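Local atomic coordinates of Poly(A) RNA polymerase protein 2 (Saccharomyces cerevisiae, PDB entry 3NYB), a protein that catalyses the addition of adenylates to RNA 3' ends as the poly(A) polymerase of TRAMP, an RNA surveillance complex in which it pairs with a zinc-knuckle protein. Residues A[179-185]-A[279-285]; A[231-237]-A[260-266]; A[250-254]-A[271-277]. The protein carries 1 engineered substitution. All coordinates share one frame; numbering follows the deposited sequence.

Contact 1: A[179-185]-A[279-285]; sequences VHTGGLG and SFNIRDI
S279 carries OG beside its own backbone N and opposite the carbonyl carbon (chi1 -62°), which aims the hydroxyl at G183, while F280 keeps CG between N and carbonyl carbon, a rotation (chi1 50°) that lays one ring face against G182. S279 OG donates to G183 O across 2.8 Å, arriving above the carbonyl plane and not on a lone pair. G182 CA lies 3.6 Å from the centroid of the F280 ring and almost on its normal, a CH-pi contact over the face. Glycine suits this place: phi of G182 is positive, and a CB would collide with F280 CE1 and N281 N. The two segments are lead-ins to helices, G185 being the N-cap of helix 186-198 and N281 that of helix 282-304, reached through a type I turn from S279 to I282. N281 N donates to a lone pair of G182 O at 3.0 Å, with an N-H...O angle of 144°. With an alanine in place of S279 the hydroxyl is gone, and G183 O is likely to lose the one side-chain donor this contact gives it. In the first turn of helix 282-304, I285 CD1 meets L184 CG at 3.8 Å, and L184 also packs on I189 and L192 of helix 186-198.

Contact 2: A[231-237]-A[260-266]; sequences YDDVALG and PFSLAIQ
Y231, L236 and D232 bury the most surface here, and each meets a different part of 260-266. Y231 works through its CB, 3.8 Å from F261 CE1, and through the edge of its ring, where CE1 comes within 4.3 Å of L263 CG; its hydroxyl bonds to the backbone oxygen of Y225. D232 sets its carboxylate beside the F261 ring: OD2 lies 3.4 Å from F261 CD1, at the ring edge and near its plane, with carboxylate and ring planes 50° apart. This directs the negative oxygen at the C-H rim, which is probably the electrostatically favourable side. F261 makes the meeting possible by holding CG anti to its backbone N (chi1 -170°), which turns the ring toward both Y231 and D232.

L236 is gripped through its backbone in a single parallel bridge with I265. Its N donates to A264 O at 2.9 Å, in the carbonyl plane, and its O receives Q266 N at 2.7 Å with an N-H...O angle of 170°. At the bridged pair L236 CB touches I265 CG1 at 4.0 Å. Where the backbones diverge ahead of the bridge, a water accepts from A264 N and is 2.8 Å from V234 O, linking the two segments where no direct bond joins them.

Strand 234-238 thus has residues 264-266 along one edge, while A235 bonds by its backbone to F246 of the antiparallel strand 243-247. L236 packs on C191 and S195 of helix 186-198, Y231 rests on I282 and K286 of helix 282-304, and D233 OD2 is hydrogen-bonded to S67 OG of the Air2 chain.

Contact 3: A[250-254]-A[271-277]; sequences TWSAI and ESNNISR
A253 and S272 have the nearest CA atoms, 5.6 Å apart, where 271-273 turns a corner; side chains of 250-254 meet mostly backbone of 271-274, with N274 CB and the R277 guanidinium added. W251 has the most surface buried by the contact: with CG anti to the backbone N (chi1 -159°), the indole extends to the other segment and NE1 gives a weak hydrogen bond to E271 O, 3.2 Å long and bent to 121°. The same oxygen also accepts from Q266 NE2, with the indole bond the weak one. Farther along the indole, W251 CH2 lies 3.9 Å from N274 CB, and the ring and amide planes stand 72° apart. The contact joins the loop after strand 243-247 to the loop between strand 266-267 and helix 282-304. W251 is the centre of an inverse gamma turn in the first; N274 to R277 forms a type I beta turn in the second. At the corner, S272 O is approached by two methyl groups, A253 CB and I254 CG2, each at 3.4 Å. I254 also places CD1 over one face of the W251 ring, offset toward the rim, and its CB lies 4.4 Å from R277 NH2, at the edge of the guanidinium. The indole meets the F246 ring too, with planes at about 65°.

Contacts 2 and 3 have centres about 9 Å apart, and contact 1 lies about 13 Å from contact 2 and about 17 Å from contact 3. Along the chain, the segments of contacts 2 and 3 alternate, and both pairs fall between the two segments of contact 1. Contact 1 touches contact 2 through helix 282-304, where I282 packs on F261 and S262; contact 2 joins contact 3 by a probable hydrogen bond, I265 O with I275 N. None uses the five-stranded sheet of the palm. Contacts 1 and 2 share helices 186-198 and 282-304 and come near the Air2 chain, whereas contact 3 joins the outer loops around the small two-stranded sheet.

Contact 1: A[179-185]-A[279-285]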
loop_
_atom_site.group_PDB
_atom_site.type_symbol
_atom_site.label_atom_id
_atom_site.label_comp_id
_atom_site.label_asym_id
_atom_site.label_seq_id
_atom_site.Cartn_x
_atom_site.Cartn_y
_atom_site.Cartn_z
ATOM N N VAL A 179 7.102 9.517 4.506
ATOM C CA VAL A 179 7.200 9.775 5.936
ATOM C C VAL A 179 7.797 11.149 6.248
ATOM O O VAL A 179 7.410 11.780 7.229
ATOM C CB VAL A 179 8.076 8.730 6.633
ATOM C CG1 VAL A 179 7.590 8.514 8.056
ATOM C CG2 VAL A 179 8.054 7.439 5.868
ATOM N N HIS A 180 8.744 11.600 5.421
ATOM C CA HIS A 180 9.389 12.899 5.625
ATOM C C HIS A 180 8.357 14.006 5.808
ATOM O O HIS A 180 8.592 14.973 6.529
ATOM C CB HIS A 180 10.336 13.253 4.465
ATOM C CG HIS A 180 11.492 12.315 4.314
ATOM N ND1 HIS A 180 12.234 11.866 5.389
ATOM C CD2 HIS A 180 12.045 11.745 3.215
ATOM C CE1 HIS A 180 13.182 11.054 4.960
ATOM N NE2 HIS A 180 13.091 10.965 3.643
ATOM N N THR A 181 7.216 13.862 5.145
ATOM C CA THR A 181 6.155 14.854 5.236
ATOM C C THR A 181 4.906 14.238 5.837
ATOM O O THR A 181 3.799 14.709 5.598
ATOM C CB THR A 181 5.813 15.474 3.861
ATOM O OG1 THR A 181 5.505 14.435 2.922
ATOM C CG2 THR A 181 6.981 16.305 3.338
ATOM N N GLY A 182 5.095 13.173 6.608
ATOM C CA GLY A 182 4.020 12.564 7.373
ATOM C C GLY A 182 3.098 11.635 6.604
ATOM O O GLY A 182 1.979 11.384 7.043
ATOM N N GLY A 183 3.557 11.128 5.460
ATOM C CA GLY A 183 2.798 10.135 4.706
ATOM C C GLY A 183 3.001 8.713 5.232
ATOM O O GLY A 183 3.708 8.508 6.217
ATOM N N LEU A 184 2.387 7.727 4.575
ATOM C CA LEU A 184 2.563 6.318 4.952
ATOM C C LEU A 184 3.795 5.692 4.320
ATOM O O LEU A 184 3.986 5.779 3.108
ATOM C CB LEU A 184 1.354 5.483 4.539
ATOM C CG LEU A 184 0.015 5.758 5.205
ATOM C CD1 LEU A 184 -1.010 4.766 4.679
ATOM C CD2 LEU A 184 0.134 5.695 6.736
ATOM N N GLY A 185 4.613 5.040 5.147
ATOM C CA GLY A 185 5.775 4.310 4.671
ATOM C C GLY A 185 5.384 3.026 3.962
ATOM O O GLY A 185 4.213 2.656 3.926
ATOM N N SER A 279 3.999 8.973 10.734
ATOM C CA SER A 279 2.952 9.387 9.809
ATOM C C SER A 279 2.005 10.405 10.444
ATOM O O SER A 279 0.855 10.100 10.737
ATOM C CB SER A 279 2.171 8.172 9.310
ATOM O OG SER A 279 3.019 7.292 8.595
ATOM N N PHE A 280 2.492 11.621 10.647
ATOM C CA PHE A 280 1.717 12.615 11.377
ATOM C C PHE A 280 0.574 13.208 10.553
ATOM O O PHE A 280 -0.317 13.874 11.088
ATOM C CB PHE A 280 2.620 13.717 11.939
ATOM C CG PHE A 280 3.563 14.328 10.928
ATOM C CD1 PHE A 280 3.141 15.353 10.096
ATOM C CD2 PHE A 280 4.885 13.900 10.837
ATOM C CE1 PHE A 280 4.008 15.928 9.179
ATOM C CE2 PHE A 280 5.765 14.473 9.921
ATOM C CZ PHE A 280 5.322 15.489 9.091
ATOM N N ASN A 281 0.588 12.955 9.253
ATOM C CA ASN A 281 -0.431 13.529 8.394
ATOM C C ASN A 281 -1.587 12.573 8.210
ATOM O O ASN A 281 -2.286 12.600 7.202
ATOM C CB ASN A 281 0.148 13.920 7.047
ATOM C CG ASN A 281 -0.657 15.004 6.375
ATOM O OD1 ASN A 281 -0.581 15.179 5.163
ATOM N ND2 ASN A 281 -1.439 15.740 7.163
ATOM N N ILE A 282 -1.781 11.731 9.210
ATOM C CA ILE A 282 -2.755 10.666 9.132
ATOM C C ILE A 282 -4.169 11.198 8.918
ATOM O O ILE A 282 -5.010 10.523 8.341
ATOM C CB ILE A 282 -2.682 9.797 10.398
ATOM C CG1 ILE A 282 -3.718 8.674 10.339
ATOM C CG2 ILE A 282 -2.807 10.663 11.653
ATOM C CD1 ILE A 282 -3.345 7.589 9.374
ATOM N N ARG A 283 -4.431 12.415 9.371
ATOM C CA ARG A 283 -5.755 13.001 9.195
ATOM C C ARG A 283 -6.125 13.132 7.722
ATOM O O ARG A 283 -7.226 12.769 7.316
ATOM C CB ARG A 283 -5.822 14.370 9.859
ATOM C CG ARG A 283 -5.334 14.371 11.285
ATOM C CD ARG A 283 -5.659 15.688 11.958
ATOM N NE ARG A 283 -5.347 15.655 13.382
ATOM C CZ ARG A 283 -6.178 15.207 14.315
ATOM N NH1 ARG A 283 -7.378 14.756 13.971
ATOM N NH2 ARG A 283 -5.813 15.209 15.590
ATOM N N ASP A 284 -5.204 13.673 6.931
ATOM C CA ASP A 284 -5.420 13.847 5.499
ATOM C C ASP A 284 -5.369 12.517 4.763
ATOM O O ASP A 284 -5.981 12.353 3.710
ATOM C CB ASP A 284 -4.387 14.804 4.911
ATOM C CG ASP A 284 -4.720 16.257 5.189
ATOM O OD1 ASP A 284 -5.571 16.511 6.067
ATOM O OD2 ASP A 284 -4.139 17.145 4.528
ATOM N N ILE A 285 -4.630 11.568 5.318
ATOM C CA ILE A 285 -4.560 10.244 4.722
ATOM C C ILE A 285 -5.947 9.606 4.725
ATOM O O ILE A 285 -6.410 9.109 3.702
ATOM C CB ILE A 285 -3.537 9.352 5.453
ATOM C CG1 ILE A 285 -2.128 9.917 5.259
ATOM C CG2 ILE A 285 -3.619 7.918 4.952
ATOM C CD1 ILE A 285 -1.092 9.317 6.167
#

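Contact 2: A[231-237]-A[260-266]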
loop_
_atom_site.group_PDB
_atom_site.type_symbol
_atom_site.label_atom_id
_atom_site.label_comp_id
_atom_site.label_asym_id
_atom_site.label_seq_id
_atom_site.Cartn_x
_atom_site.Cartn_y
_atom_site.Cartn_z
ATOM N N TYR A 231 -9.067 4.813 14.327
ATOM C CA TYR A 231 -7.682 5.247 14.431
ATOM C C TYR A 231 -7.317 5.650 15.845
ATOM O O TYR A 231 -6.235 5.325 16.327
ATOM C CB TYR A 231 -7.420 6.402 13.467
ATOM C CG TYR A 231 -7.302 5.932 12.047
ATOM C CD1 TYR A 231 -6.084 5.501 11.545
ATOM C CD2 TYR A 231 -8.410 5.892 11.215
ATOM C CE1 TYR A 231 -5.967 5.060 10.251
ATOM C CE2 TYR A 231 -8.307 5.450 9.914
ATOM C CZ TYR A 231 -7.080 5.033 9.437
ATOM O OH TYR A 231 -6.956 4.583 8.144
ATOM N N ASP A 232 -8.231 6.361 16.497
ATOM C CA ASP A 232 -8.027 6.817 17.867
ATOM C C ASP A 232 -7.761 5.659 18.824
ATOM O O ASP A 232 -6.872 5.747 19.667
ATOM C CB ASP A 232 -9.237 7.629 18.351
ATOM C CG ASP A 232 -9.234 9.058 17.828
ATOM O OD1 ASP A 232 -8.417 9.874 18.309
ATOM O OD2 ASP A 232 -10.061 9.365 16.944
ATOM N N ASP A 233 -8.512 4.569 18.670
ATOM C CA ASP A 233 -8.547 3.499 19.672
ATOM C C ASP A 233 -7.960 2.133 19.264
ATOM O O ASP A 233 -7.630 1.328 20.133
ATOM C CB ASP A 233 -9.985 3.295 20.166
ATOM C CG ASP A 233 -10.658 4.595 20.575
ATOM O OD1 ASP A 233 -10.164 5.270 21.502
ATOM O OD2 ASP A 233 -11.698 4.937 19.977
ATOM N N VAL A 234 -7.840 1.857 17.966
ATOM C CA VAL A 234 -7.404 0.531 17.518
ATOM C C VAL A 234 -5.986 0.498 16.943
ATOM O O VAL A 234 -5.603 1.372 16.171
ATOM C CB VAL A 234 -8.369 -0.049 16.469
ATOM C CG1 VAL A 234 -8.007 -1.493 16.154
ATOM C CG2 VAL A 234 -9.798 0.049 16.957
ATOM N N ALA A 235 -5.220 -0.526 17.312
ATOM C CA ALA A 235 -3.856 -0.701 16.812
ATOM C C ALA A 235 -3.716 -2.010 16.040
ATOM O O ALA A 235 -4.585 -2.879 16.119
ATOM C CB ALA A 235 -2.859 -0.659 17.959
ATOM N N LEU A 236 -2.622 -2.150 15.295
ATOM C CA LEU A 236 -2.394 -3.356 14.507
ATOM C C LEU A 236 -1.129 -4.072 14.935
ATOM O O LEU A 236 -0.111 -3.434 15.204
ATOM C CB LEU A 236 -2.311 -3.037 13.011
ATOM C CG LEU A 236 -3.609 -2.738 12.271
ATOM C CD1 LEU A 236 -3.960 -1.303 12.463
ATOM C CD2 LEU A 236 -3.428 -3.032 10.806
ATOM N N GLY A 237 -1.199 -5.401 14.978
ATOM C CA GLY A 237 -0.059 -6.230 15.328
ATOM C C GLY A 237 -0.188 -7.626 14.751
ATOM O O GLY A 237 -1.094 -7.898 13.963
ATOM N N PRO A 260 -3.296 11.415 20.300
ATOM C CA PRO A 260 -4.273 10.324 20.179
ATOM C C PRO A 260 -4.544 9.879 18.736
ATOM O O PRO A 260 -4.508 8.680 18.455
ATOM C CB PRO A 260 -5.545 10.938 20.786
ATOM C CG PRO A 260 -5.309 12.427 20.727
ATOM C CD PRO A 260 -3.861 12.548 21.047
ATOM N N PHE A 261 -4.813 10.828 17.843
ATOM C CA PHE A 261 -5.213 10.498 16.476
ATOM C C PHE A 261 -4.029 10.240 15.551
ATOM O O PHE A 261 -3.497 11.157 14.925
ATOM C CB PHE A 261 -6.100 11.599 15.894
ATOM C CG PHE A 261 -6.743 11.226 14.586
ATOM C CD1 PHE A 261 -7.855 10.406 14.557
ATOM C CD2 PHE A 261 -6.242 11.701 13.392
ATOM C CE1 PHE A 261 -8.452 10.062 13.362
ATOM C CE2 PHE A 261 -6.836 11.362 12.190
ATOM C CZ PHE A 261 -7.944 10.540 12.178
ATOM N N SER A 262 -3.633 8.978 15.457
ATOM C CA SER A 262 -2.487 8.604 14.646
ATOM C C SER A 262 -2.424 7.090 14.461
ATOM O O SER A 262 -2.868 6.327 15.319
ATOM C CB SER A 262 -1.194 9.124 15.282
ATOM O OG SER A 262 -0.987 8.553 16.561
ATOM N N LEU A 263 -1.869 6.661 13.333
ATOM C CA LEU A 263 -1.788 5.246 13.011
ATOM C C LEU A 263 -0.817 4.543 13.947
ATOM O O LEU A 263 0.310 4.994 14.125
ATOM C CB LEU A 263 -1.311 5.075 11.577
ATOM C CG LEU A 263 -1.845 3.883 10.786
ATOM C CD1 LEU A 263 -0.855 3.514 9.687
ATOM C CD2 LEU A 263 -2.094 2.703 11.693
ATOM N N ALA A 264 -1.257 3.436 14.538
ATOM C CA ALA A 264 -0.410 2.655 15.432
ATOM C C ALA A 264 -0.285 1.221 14.958
ATOM O O ALA A 264 -1.230 0.437 15.038
ATOM C CB ALA A 264 -0.949 2.693 16.835
ATOM N N ILE A 265 0.890 0.889 14.452
ATOM C CA ILE A 265 1.171 -0.453 13.983
ATOM C C ILE A 265 2.398 -0.951 14.728
ATOM O O ILE A 265 3.425 -0.269 14.772
ATOM C CB ILE A 265 1.423 -0.474 12.462
ATOM C CG1 ILE A 265 0.145 -0.145 11.708
ATOM C CG2 ILE A 265 1.925 -1.826 12.020
ATOM C CD1 ILE A 265 0.364 0.078 10.234
ATOM N N GLN A 266 2.280 -2.134 15.325
ATOM C CA GLN A 266 3.335 -2.685 16.164
ATOM C C GLN A 266 4.599 -3.010 15.378
ATOM O O GLN A 266 4.565 -3.789 14.420
ATOM C CB GLN A 266 2.832 -3.934 16.887
ATOM C CG GLN A 266 3.690 -4.351 18.059
ATOM C CD GLN A 266 2.943 -5.233 19.030
ATOM O OE1 GLN A 266 2.422 -6.288 18.653
ATOM N NE2 GLN A 266 2.884 -4.809 20.292
HETATM O O HOH W 1 -3.969 3.278 15.009
#

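Contact 3: A[250-254]-A[271-277]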
loop_
_atom_site.group_PDB
_atom_site.type_symbol
_atom_site.label_atom_id
_atom_site.label_comp_id
_atom_site.label_asym_id
_atom_site.label_seq_id
_atom_site.Cartn_x
_atom_site.Cartn_y
_atom_site.Cartn_z
ATOM N N THR A 250 -4.396 -0.925 26.011
ATOM C CA THR A 250 -3.666 -2.092 26.502
ATOM C C THR A 250 -2.178 -2.021 26.163
ATOM O O THR A 250 -1.358 -2.686 26.798
ATOM C CB THR A 250 -4.245 -3.412 25.943
ATOM O OG1 THR A 250 -3.719 -3.658 24.633
ATOM C CG2 THR A 250 -5.764 -3.351 25.879
ATOM N N TRP A 251 -1.832 -1.221 25.159
ATOM C CA TRP A 251 -0.433 -1.049 24.783
ATOM C C TRP A 251 0.200 -0.051 25.730
ATOM O O TRP A 251 0.237 1.145 25.448
ATOM C CB TRP A 251 -0.291 -0.558 23.340
ATOM C CG TRP A 251 1.066 -0.836 22.743
ATOM C CD1 TRP A 251 2.194 -1.210 23.413
ATOM C CD2 TRP A 251 1.436 -0.731 21.355
ATOM N NE1 TRP A 251 3.239 -1.361 22.529
ATOM C CE2 TRP A 251 2.806 -1.073 21.280
ATOM C CE3 TRP A 251 0.748 -0.387 20.198
ATOM C CZ2 TRP A 251 3.488 -1.075 20.054
ATOM C CZ3 TRP A 251 1.436 -0.394 18.991
ATOM C CH2 TRP A 251 2.792 -0.736 18.931
ATOM N N SER A 252 0.694 -0.549 26.857
ATOM C CA SER A 252 1.232 0.306 27.906
ATOM C C SER A 252 2.559 0.936 27.495
ATOM O O SER A 252 2.887 2.049 27.911
ATOM C CB SER A 252 1.404 -0.495 29.198
ATOM O OG SER A 252 0.242 -1.261 29.475
ATOM N N ALA A 253 3.313 0.220 26.669
ATOM C CA ALA A 253 4.626 0.675 26.232
ATOM C C ALA A 253 4.628 2.127 25.725
ATOM O O ALA A 253 5.653 2.808 25.780
ATOM C CB ALA A 253 5.185 -0.273 25.171
ATOM N N ILE A 254 3.480 2.600 25.248
ATOM C CA ILE A 254 3.394 3.927 24.645
ATOM C C ILE A 254 2.196 4.741 25.131
ATOM O O ILE A 254 1.900 5.801 24.574
ATOM C CB ILE A 254 3.301 3.824 23.110
ATOM C CG1 ILE A 254 2.021 3.087 22.708
ATOM C CG2 ILE A 254 4.526 3.122 22.543
ATOM C CD1 ILE A 254 2.017 2.614 21.283
ATOM N N GLU A 271 8.235 -4.775 19.653
ATOM C CA GLU A 271 6.821 -4.708 19.980
ATOM C C GLU A 271 6.572 -3.541 20.920
ATOM O O GLU A 271 5.447 -3.311 21.358
ATOM C CB GLU A 271 6.370 -6.017 20.621
ATOM C CG GLU A 271 7.332 -6.547 21.679
ATOM C CD GLU A 271 6.633 -7.321 22.787
ATOM O OE1 GLU A 271 5.706 -8.110 22.487
ATOM O OE2 GLU A 271 7.019 -7.138 23.963
ATOM N N SER A 272 7.638 -2.801 21.208
ATOM C CA SER A 272 7.596 -1.686 22.145
ATOM C C SER A 272 7.143 -0.361 21.523
ATOM O O SER A 272 6.649 0.515 22.226
ATOM C CB SER A 272 8.968 -1.513 22.799
ATOM O OG SER A 272 9.236 -0.150 23.072
ATOM N N ASN A 273 7.320 -0.204 20.214
ATOM C CA ASN A 273 6.892 1.021 19.542
ATOM C C ASN A 273 6.193 0.772 18.203
ATOM O O ASN A 273 6.353 -0.288 17.596
ATOM C CB ASN A 273 8.076 1.969 19.342
ATOM C CG ASN A 273 8.864 1.663 18.081
ATOM O OD1 ASN A 273 9.259 2.574 17.351
ATOM N ND2 ASN A 273 9.092 0.381 17.818
ATOM N N ASN A 274 5.417 1.747 17.743
ATOM C CA ASN A 274 4.810 1.624 16.422
ATOM C C ASN A 274 5.670 2.261 15.339
ATOM O O ASN A 274 6.269 3.318 15.537
ATOM C CB ASN A 274 3.356 2.131 16.395
ATOM C CG ASN A 274 3.238 3.621 16.141
ATOM O OD1 ASN A 274 4.229 4.325 15.986
ATOM N ND2 ASN A 274 2.006 4.108 16.098
ATOM N N ILE A 275 5.762 1.591 14.203
ATOM C CA ILE A 275 6.559 2.122 13.112
ATOM C C ILE A 275 5.813 3.222 12.359
ATOM O O ILE A 275 6.378 3.856 11.471
ATOM C CB ILE A 275 7.022 1.010 12.149
ATOM C CG1 ILE A 275 6.149 -0.232 12.313
ATOM C CG2 ILE A 275 8.453 0.617 12.446
ATOM C CD1 ILE A 275 4.697 -0.008 12.023
ATOM N N SER A 276 4.557 3.459 12.736
ATOM C CA SER A 276 3.707 4.427 12.040
ATOM C C SER A 276 3.628 5.757 12.780
ATOM O O SER A 276 2.844 6.637 12.412
ATOM C CB SER A 276 2.287 3.881 11.875
ATOM O OG SER A 276 2.192 2.539 12.307
ATOM N N ARG A 277 4.427 5.890 13.830
ATOM C CA ARG A 277 4.434 7.104 14.633
ATOM C C ARG A 277 4.727 8.313 13.758
ATOM O O ARG A 277 4.133 9.376 13.934
ATOM C CB ARG A 277 5.471 6.995 15.754
ATOM C CG ARG A 277 5.722 8.293 16.500
ATOM C CD ARG A 277 4.552 8.654 17.385
ATOM N NE ARG A 277 4.474 7.780 18.549
ATOM C CZ ARG A 277 4.944 8.095 19.751
ATOM N NH1 ARG A 277 5.522 9.273 19.949
ATOM N NH2 ARG A 277 4.831 7.233 20.755
#